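Local coordinates for protein acyl-CoA thioesterase (Alicyclobacillus acidocaldarius subsp. acidocaldarius, PDB 3RQB) that is of unknown function but probably hydrolyses acyl-CoA thioesters to coenzyme A and a carboxylic acid, at residues R235-G238 with F244-I247; L144-W149 with C189-P194; A17-F20 with F25-Q28. All coordinates share one frame; numbering follows the deposited sequence. Where two conformers were deposited one is given.

Interactions 1 and 3 each join the two strands of a beta hairpin, but lie on opposite sides of the chain's centre, about 33 Å apart between centres. Interaction 1 is buried and reaches the second subunit; its backbone bonds are supplemented by an aspartate that grips a threonine. Interaction 3 is a surface contact at an outer edge, held by a regular bonded pair, two phenylalanine rings and a water. Interaction 2 is also buried but has no hydrogen bond between its loops, resting on the outer end of one indole's six-membered ring. It touches interaction 1 through Gln246, which packs against Phe192, whereas residues 17-20 and 25-28 stay apart from both.

Interaction 1. Residues R235-G238 with F244-I247; sequences RATG and FDQI
Arg235 and Ile247 form the hydrogen-bonded pair of an antiparallel beta hairpin, strands 230-240 and 243-251, in the C-terminal hot dog domain. Arg235 N to Ile247 O, 2.6 Å, is nearly straight, with the donor close to the axis of the carbonyl; Ile247 N to Arg235 O, 2.8 Å, is more bent, its donor tilted from the carbonyl plane. The short segments run 145° apart in direction, and at Thr237 a side chain supplies the acceptor. The Asp245 carboxylate grips Thr237 with both oxygens, each through its syn lone pair: OD1 accepts from Thr237 N at 2.8 Å, and OD2 accepts from Thr237 OG1 at 2.5 Å. A chi1 of 85°, which sets Asp245 CG between its backbone N and carbonyl carbon, swings the carboxylate across to the threonine. An alanine here has no carboxylate, and the buried amide and hydroxyl of Thr237 would probably be left without their mates, the hydroxyl freer to turn. Gly238, where Phe244 CB comes to 3.3 Å from Gly238 O, pairs with a strand of the second subunit, and the sheet continues across the interface. On the other face of the hairpin from Arg235 and Ile247, Gln246 OE1 takes a hydrogen bond from Arg195. The looser side is that of the partly exposed Arg235, whose guanidinium makes a long, weak ion pair with Glu249 of the second subunit. Its extended chain runs alongside Ile247, pointing the same way, and Ile247 CD1 lies over one face of the guanidinium, 3.7 Å from Arg235 NH2.

Interaction 2. Residues L144-W149 with C189-P194; sequences LPWMQW and CDTFVP
Trp146 and Thr191 meet where a short 3-10 turn, residues 146-149, faces a loop with no regular structure of its own. Trp149 N bonds to Trp146 O at 2.9 Å to close the turn. Across from it, Cys189, Asp190 and Thr191 keep compact, turn-like backbone angles after helix 182-188; from Phe192 the chain becomes extended, and Pro194 takes the N-cap position ahead of helix 195-200. The two backbones do not bond to each other, and the contact buries just 99 Å² in all. It is made by the far end of one indole. With Trp146 CG set between the backbone N and the carbonyl carbon, chi1 69°, the six-membered ring reaches toward the loop, where CH2 comes to 3.9 Å from Thr191 CA and to 4.2 Å from Asp190 O. Beside it, Trp146 CZ3 is 4.2 Å from the methyl carbon Thr191 CG2. Both loop residues approach the indole obliquely. One face of the indole is covered by the selenomethionine Met147, whose CG stands 4.0 Å above the plane over the ring centre. The polar ends are occupied by other partners: Trp146 NE1 donates to Asn35, and Thr191 OG1 is bonded to Leu188 O, which ties the threonine back to the helix before it. Phe40 stacks on Trp146 and also touches Asp190, while Thr191 packs on Gln170 and Met172 of strand 168-174. The tryptophan thus sits between the helix-connecting loop of the C-terminal hot dog domain and residues of the N-terminal one, an arrangement consistent with a chain built from two hot dog domains.

Interaction 3. Residues A17-F20 with F25-Q28; sequences ALSF and FHGQ
Ser19 and His26 are the hydrogen-bonded pair of a beta hairpin, strands 19-20 and 25-28, at one outer edge of the strand order within the chain. Both of its bonds lie in the plane of the accepting carbonyl: His26 N to Ser19 O at 2.9 Å and Ser19 N to His26 O at 3.1 Å. The next pair, Phe20 with Phe25, is non-hydrogen-bonded and is followed by the turn that links the strands. Its rings meet obliquely, centroids 4.7 Å apart and planes at 38°, so that Phe20 CD1 stands over the centre of one face of Phe25, 3.6 Å from Phe25 CZ. Phe20 has its CG opposite the backbone N, chi1 -169°, which brings CD1 over the Phe25 ring. Phe25 is the buried member, and Leu18 meets it as well, the two side chains crossing at about a right angle with Leu18 CB 4.1 Å from Phe25 CD2. On the other face, Ser19 OG lies beside His26 CB at 3.7 Å, and the imidazole turns an edge toward Ser19 O. The far nitrogen of that ring, NE2, is hydrogen-bonded to Asp21 in the turn, which helps fix the ring's rotation. Toward the open end of the hairpin, where no direct bridge is made, a water links the two segments: it lies 2.7 Å from Ala17 O, to which it can donate, and accepts from Gln28 N at 3.0 Å. Backbone bonds from Phe25 to Ile80 and from Gly27 to Phe78 attach residues 25-28 to strand 77-87. The contact is a two-strand antiparallel hairpin placed beside strand 77-87, its aromatic pair close to the turn, consistent with an extension at the edge of the N-terminal hot dog domain.

Interaction 1. Residues R235-G238 with F244-I247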
loop_
_atom_site.group_PDB
_atom_site.type_symbol
_atom_site.label_atom_id
_atom_site.label_comp_id
_atom_site.label_asym_id
_atom_site.label_seq_id
_atom_site.Cartn_x
_atom_site.Cartn_y
_atom_site.Cartn_z
ATOM N N ARG B 235 6.377 -0.205 12.459
ATOM C CA ARG B 235 5.967 -1.370 13.226
ATOM C C ARG B 235 5.791 -2.529 12.261
ATOM O O ARG B 235 5.831 -2.360 11.037
ATOM C CB ARG B 235 4.691 -1.104 14.046
ATOM C CG ARG B 235 3.381 -1.158 13.264
ATOM C CD ARG B 235 2.163 -0.814 14.139
ATOM N NE ARG B 235 0.912 -0.775 13.369
ATOM C CZ ARG B 235 0.029 -1.774 13.283
ATOM N NH1 ARG B 235 0.244 -2.919 13.930
ATOM N NH2 ARG B 235 -1.075 -1.629 12.550
ATOM N N ALA B 236 5.664 -3.721 12.816
ATOM C CA ALA B 236 5.462 -4.900 12.002
ATOM C C ALA B 236 4.148 -5.526 12.398
ATOM O O ALA B 236 3.596 -5.233 13.455
ATOM C CB ALA B 236 6.597 -5.888 12.203
ATOM N N THR B 237 3.626 -6.370 11.525
ATOM C CA THR B 237 2.379 -7.054 11.818
ATOM C C THR B 237 2.641 -8.537 12.078
ATOM O O THR B 237 2.433 -9.030 13.184
ATOM C CB THR B 237 1.367 -6.860 10.692
ATOM O OG1 THR B 237 1.519 -5.544 10.144
ATOM C CG2 THR B 237 -0.035 -7.019 11.233
ATOM N N GLY B 238 3.117 -9.246 11.067
ATOM C CA GLY B 238 3.431 -10.645 11.249
ATOM C C GLY B 238 4.582 -11.077 10.372
ATOM O O GLY B 238 5.034 -10.320 9.515
ATOM N N PHE B 244 7.289 -10.877 5.458
ATOM C CA PHE B 244 6.769 -10.029 6.520
ATOM C C PHE B 244 6.506 -8.626 5.983
ATOM O O PHE B 244 6.883 -8.306 4.853
ATOM C CB PHE B 244 7.763 -9.955 7.679
ATOM C CG PHE B 244 8.958 -9.098 7.388
ATOM C CD1 PHE B 244 10.111 -9.658 6.855
ATOM C CD2 PHE B 244 8.922 -7.723 7.635
ATOM C CE1 PHE B 244 11.210 -8.864 6.580
ATOM C CE2 PHE B 244 10.009 -6.918 7.363
ATOM C CZ PHE B 244 11.158 -7.484 6.834
ATOM N N ASP B 245 5.943 -7.772 6.838
ATOM C CA ASP B 245 5.453 -6.465 6.424
ATOM C C ASP B 245 5.887 -5.352 7.373
ATOM O O ASP B 245 6.189 -5.583 8.542
ATOM C CB ASP B 245 3.924 -6.477 6.349
ATOM C CG ASP B 245 3.277 -6.196 7.693
ATOM O OD1 ASP B 245 3.768 -6.717 8.718
ATOM O OD2 ASP B 245 2.288 -5.437 7.722
ATOM N N GLN B 246 5.893 -4.131 6.862
ATOM C CA GLN B 246 6.260 -3.000 7.677
ATOM C C GLN B 246 5.171 -1.976 7.519
ATOM O O GLN B 246 4.777 -1.658 6.403
ATOM C CB GLN B 246 7.596 -2.422 7.210
ATOM C CG GLN B 246 8.273 -1.539 8.236
ATOM C CD GLN B 246 9.675 -1.144 7.827
ATOM O OE1 GLN B 246 10.630 -1.887 8.048
ATOM N NE2 GLN B 246 9.809 0.038 7.227
ATOM N N ILE B 247 4.664 -1.489 8.640
ATOM C CA ILE B 247 3.766 -0.350 8.631
ATOM C C ILE B 247 4.463 0.807 9.315
ATOM O O ILE B 247 5.084 0.631 10.364
ATOM C CB ILE B 247 2.469 -0.653 9.369
ATOM C CG1 ILE B 247 1.904 -1.991 8.898
ATOM C CG2 ILE B 247 1.469 0.461 9.148
ATOM C CD1 ILE B 247 0.448 -2.195 9.260
#

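Interaction 2. Residues L144-W149 with C189-P194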
loop_
_atom_site.group_PDB
_atom_site.type_symbol
_atom_site.label_atom_id
_atom_site.label_comp_id
_atom_site.label_asym_id
_atom_site.label_seq_id
_atom_site.Cartn_x
_atom_site.Cartn_y
_atom_site.Cartn_z
ATOM N N LEU B 144 25.963 0.937 5.709
ATOM C CA LEU B 144 25.504 0.726 4.344
ATOM C C LEU B 144 25.813 1.982 3.553
ATOM O O LEU B 144 25.762 3.090 4.087
ATOM C CB LEU B 144 24.011 0.422 4.309
ATOM C CG LEU B 144 23.678 -1.053 4.520
ATOM C CD1 LEU B 144 22.203 -1.250 4.854
ATOM C CD2 LEU B 144 24.087 -1.848 3.282
ATOM N N PRO B 145 26.159 1.818 2.275
ATOM C CA PRO B 145 26.580 2.981 1.485
ATOM C C PRO B 145 25.581 4.137 1.574
ATOM O O PRO B 145 25.989 5.270 1.821
ATOM C CB PRO B 145 26.633 2.423 0.064
ATOM C CG PRO B 145 26.986 0.956 0.270
ATOM C CD PRO B 145 26.298 0.546 1.541
ATOM N N TRP B 146 24.293 3.840 1.431
ATOM C CA TRP B 146 23.264 4.873 1.430
ATOM C C TRP B 146 22.984 5.453 2.820
ATOM O O TRP B 146 22.471 6.564 2.934
ATOM C CB TRP B 146 21.968 4.327 0.838
ATOM C CG TRP B 146 21.328 3.307 1.706
ATOM C CD1 TRP B 146 21.451 1.949 1.605
ATOM C CD2 TRP B 146 20.469 3.551 2.825
ATOM N NE1 TRP B 146 20.718 1.334 2.589
ATOM C CE2 TRP B 146 20.102 2.294 3.354
ATOM C CE3 TRP B 146 19.969 4.709 3.434
ATOM C CZ2 TRP B 146 19.256 2.159 4.463
ATOM C CZ3 TRP B 146 19.126 4.575 4.539
ATOM C CH2 TRP B 146 18.782 3.310 5.041
HETATM N N MSE B 147 23.325 4.697 3.863
HETATM C CA MSE B 147 23.131 5.152 5.241
HETATM C C MSE B 147 23.870 6.465 5.497
HETATM O O MSE B 147 23.552 7.207 6.432
HETATM C CB MSE B 147 23.633 4.107 6.252
HETATM C CG MSE B 147 22.808 2.829 6.379
HETATM SE SE MSE B 147 23.435 1.689 7.855
HETATM C CE MSE B 147 22.782 2.752 9.366
ATOM N N GLN B 148 24.869 6.739 4.667
ATOM C CA GLN B 148 25.725 7.896 4.867
ATOM C C GLN B 148 24.995 9.158 4.459
ATOM O O GLN B 148 25.418 10.274 4.770
ATOM C CB GLN B 148 26.991 7.754 4.049
ATOM C CG GLN B 148 26.820 8.033 2.586
ATOM C CD GLN B 148 28.151 8.000 1.879
ATOM O OE1 GLN B 148 29.192 8.241 2.492
ATOM N NE2 GLN B 148 28.134 7.683 0.591
ATOM N N TRP B 149 23.888 8.952 3.762
ATOM C CA TRP B 149 23.086 10.028 3.195
ATOM C C TRP B 149 21.956 10.446 4.124
ATOM O O TRP B 149 21.086 11.239 3.744
ATOM C CB TRP B 149 22.523 9.605 1.837
ATOM C CG TRP B 149 23.589 9.232 0.869
ATOM C CD1 TRP B 149 23.722 8.047 0.194
ATOM C CD2 TRP B 149 24.697 10.040 0.488
ATOM N NE1 TRP B 149 24.846 8.079 -0.599
ATOM C CE2 TRP B 149 25.461 9.292 -0.437
ATOM C CE3 TRP B 149 25.117 11.328 0.832
ATOM C CZ2 TRP B 149 26.621 9.795 -1.022
ATOM C CZ3 TRP B 149 26.266 11.825 0.253
ATOM C CH2 TRP B 149 27.009 11.059 -0.664
ATOM N N CYS B 189 11.029 6.831 4.018
ATOM C CA CYS B 189 10.180 5.750 4.519
ATOM C C CYS B 189 10.806 4.376 4.364
ATOM O O CYS B 189 10.309 3.400 4.929
ATOM C CB CYS B 189 8.825 5.759 3.828
ATOM S SG CYS B 189 7.967 7.348 3.903
ATOM N N ASP B 190 11.855 4.285 3.555
ATOM C CA ASP B 190 12.664 3.077 3.520
ATOM C C ASP B 190 13.900 3.176 4.410
ATOM O O ASP B 190 14.762 2.298 4.375
ATOM C CB ASP B 190 13.028 2.632 2.102
ATOM C CG ASP B 190 13.534 1.196 2.071
ATOM O OD1 ASP B 190 13.040 0.404 2.903
ATOM O OD2 ASP B 190 14.422 0.855 1.252
ATOM N N THR B 191 14.014 4.252 5.182
ATOM C CA THR B 191 15.205 4.424 6.018
ATOM C C THR B 191 15.148 3.603 7.317
ATOM O O THR B 191 16.088 3.613 8.113
ATOM C CB THR B 191 15.465 5.908 6.354
ATOM O OG1 THR B 191 14.409 6.414 7.175
ATOM C CG2 THR B 191 15.543 6.728 5.091
ATOM N N PHE B 192 14.050 2.883 7.519
ATOM C CA PHE B 192 13.910 2.032 8.698
ATOM C C PHE B 192 14.663 0.716 8.596
ATOM O O PHE B 192 14.580 0.004 7.591
ATOM C CB PHE B 192 12.441 1.733 8.980
ATOM C CG PHE B 192 11.641 2.946 9.337
ATOM C CD1 PHE B 192 11.931 3.666 10.482
ATOM C CD2 PHE B 192 10.597 3.365 8.532
ATOM C CE1 PHE B 192 11.195 4.791 10.817
ATOM C CE2 PHE B 192 9.866 4.486 8.858
ATOM C CZ PHE B 192 10.163 5.200 10.005
ATOM N N VAL B 193 15.382 0.396 9.662
ATOM C CA VAL B 193 15.976 -0.912 9.808
ATOM C C VAL B 193 14.885 -1.950 9.598
ATOM O O VAL B 193 13.754 -1.750 10.031
ATOM C CB VAL B 193 16.565 -1.056 11.203
ATOM C CG1 VAL B 193 16.594 -2.513 11.633
ATOM C CG2 VAL B 193 17.952 -0.439 11.233
ATOM N N PRO B 194 15.217 -3.062 8.916
ATOM C CA PRO B 194 14.235 -4.092 8.558
ATOM C C PRO B 194 13.603 -4.676 9.802
ATOM O O PRO B 194 14.339 -5.113 10.695
ATOM C CB PRO B 194 15.096 -5.172 7.885
ATOM C CG PRO B 194 16.308 -4.466 7.439
ATOM C CD PRO B 194 16.573 -3.445 8.500
#

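Interaction 3. Residues A17-F20 with F25-Q28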
loop_
_atom_site.group_PDB
_atom_site.type_symbol
_atom_site.label_atom_id
_atom_site.label_comp_id
_atom_site.label_asym_id
_atom_site.label_seq_id
_atom_site.Cartn_x
_atom_site.Cartn_y
_atom_site.Cartn_z
ATOM N N ALA B 17 18.519 12.620 -10.421
ATOM C CA ALA B 17 18.636 13.424 -11.630
ATOM C C ALA B 17 18.182 12.585 -12.822
ATOM O O ALA B 17 18.641 11.450 -13.004
ATOM C CB ALA B 17 20.072 13.911 -11.821
ATOM N N LEU B 18 17.270 13.142 -13.615
ATOM C CA LEU B 18 16.765 12.477 -14.810
ATOM C C LEU B 18 16.894 13.391 -16.018
ATOM O O LEU B 18 17.165 14.592 -15.892
ATOM C CB LEU B 18 15.296 12.078 -14.652
ATOM C CG LEU B 18 14.933 11.146 -13.494
ATOM C CD1 LEU B 18 13.452 10.775 -13.504
ATOM C CD2 LEU B 18 15.808 9.898 -13.531
ATOM N N SER B 19 16.730 12.810 -17.197
ATOM C CA SER B 19 16.605 13.607 -18.399
ATOM C C SER B 19 15.455 13.045 -19.213
ATOM O O SER B 19 15.159 11.852 -19.155
ATOM C CB SER B 19 17.895 13.579 -19.214
ATOM O OG SER B 19 17.939 12.428 -20.038
ATOM N N PHE B 20 14.799 13.912 -19.967
ATOM C CA PHE B 20 13.688 13.487 -20.796
ATOM C C PHE B 20 14.038 13.657 -22.260
ATOM O O PHE B 20 14.443 14.743 -22.682
ATOM C CB PHE B 20 12.447 14.302 -20.463
ATOM C CG PHE B 20 11.196 13.770 -21.082
ATOM C CD1 PHE B 20 10.784 12.476 -20.832
ATOM C CD2 PHE B 20 10.424 14.561 -21.902
ATOM C CE1 PHE B 20 9.622 11.976 -21.393
ATOM C CE2 PHE B 20 9.259 14.067 -22.463
ATOM C CZ PHE B 20 8.861 12.770 -22.209
ATOM N N PHE B 25 12.454 8.488 -19.773
ATOM C CA PHE B 25 13.385 9.137 -18.854
ATOM C C PHE B 25 14.660 8.338 -18.683
ATOM O O PHE B 25 14.639 7.104 -18.644
ATOM C CB PHE B 25 12.744 9.319 -17.483
ATOM C CG PHE B 25 11.763 10.441 -17.428
ATOM C CD1 PHE B 25 10.401 10.197 -17.543
ATOM C CD2 PHE B 25 12.199 11.748 -17.278
ATOM C CE1 PHE B 25 9.483 11.233 -17.495
ATOM C CE2 PHE B 25 11.288 12.791 -17.230
ATOM C CZ PHE B 25 9.921 12.531 -17.341
ATOM N N HIS B 26 15.775 9.047 -18.554
ATOM C CA HIS B 26 17.056 8.387 -18.406
ATOM C C HIS B 26 17.675 8.718 -17.077
ATOM O O HIS B 26 17.621 9.856 -16.625
ATOM C CB HIS B 26 17.973 8.790 -19.544
ATOM C CG HIS B 26 17.362 8.573 -20.886
ATOM N ND1 HIS B 26 17.750 7.549 -21.724
ATOM C CD2 HIS B 26 16.357 9.220 -21.519
ATOM C CE1 HIS B 26 17.024 7.590 -22.826
ATOM N NE2 HIS B 26 16.172 8.596 -22.727
ATOM N N GLY B 27 18.245 7.704 -16.448
ATOM C CA GLY B 27 18.919 7.883 -15.186
ATOM C C GLY B 27 20.017 6.856 -15.016
ATOM O O GLY B 27 20.179 5.935 -15.825
ATOM N N GLN B 28 20.794 7.032 -13.961
ATOM C CA GLN B 28 21.812 6.069 -13.621
ATOM C C GLN B 28 21.521 5.643 -12.217
ATOM O O GLN B 28 21.124 6.474 -11.394
ATOM C CB GLN B 28 23.189 6.708 -13.673
ATOM C CG GLN B 28 23.878 6.547 -14.998
ATOM C CD GLN B 28 25.183 7.314 -15.067
ATOM O OE1 GLN B 28 25.209 8.522 -14.842
ATOM N NE2 GLN B 28 26.275 6.615 -15.378
HETATM O O HOH W 1 19.520 8.988 -12.156
#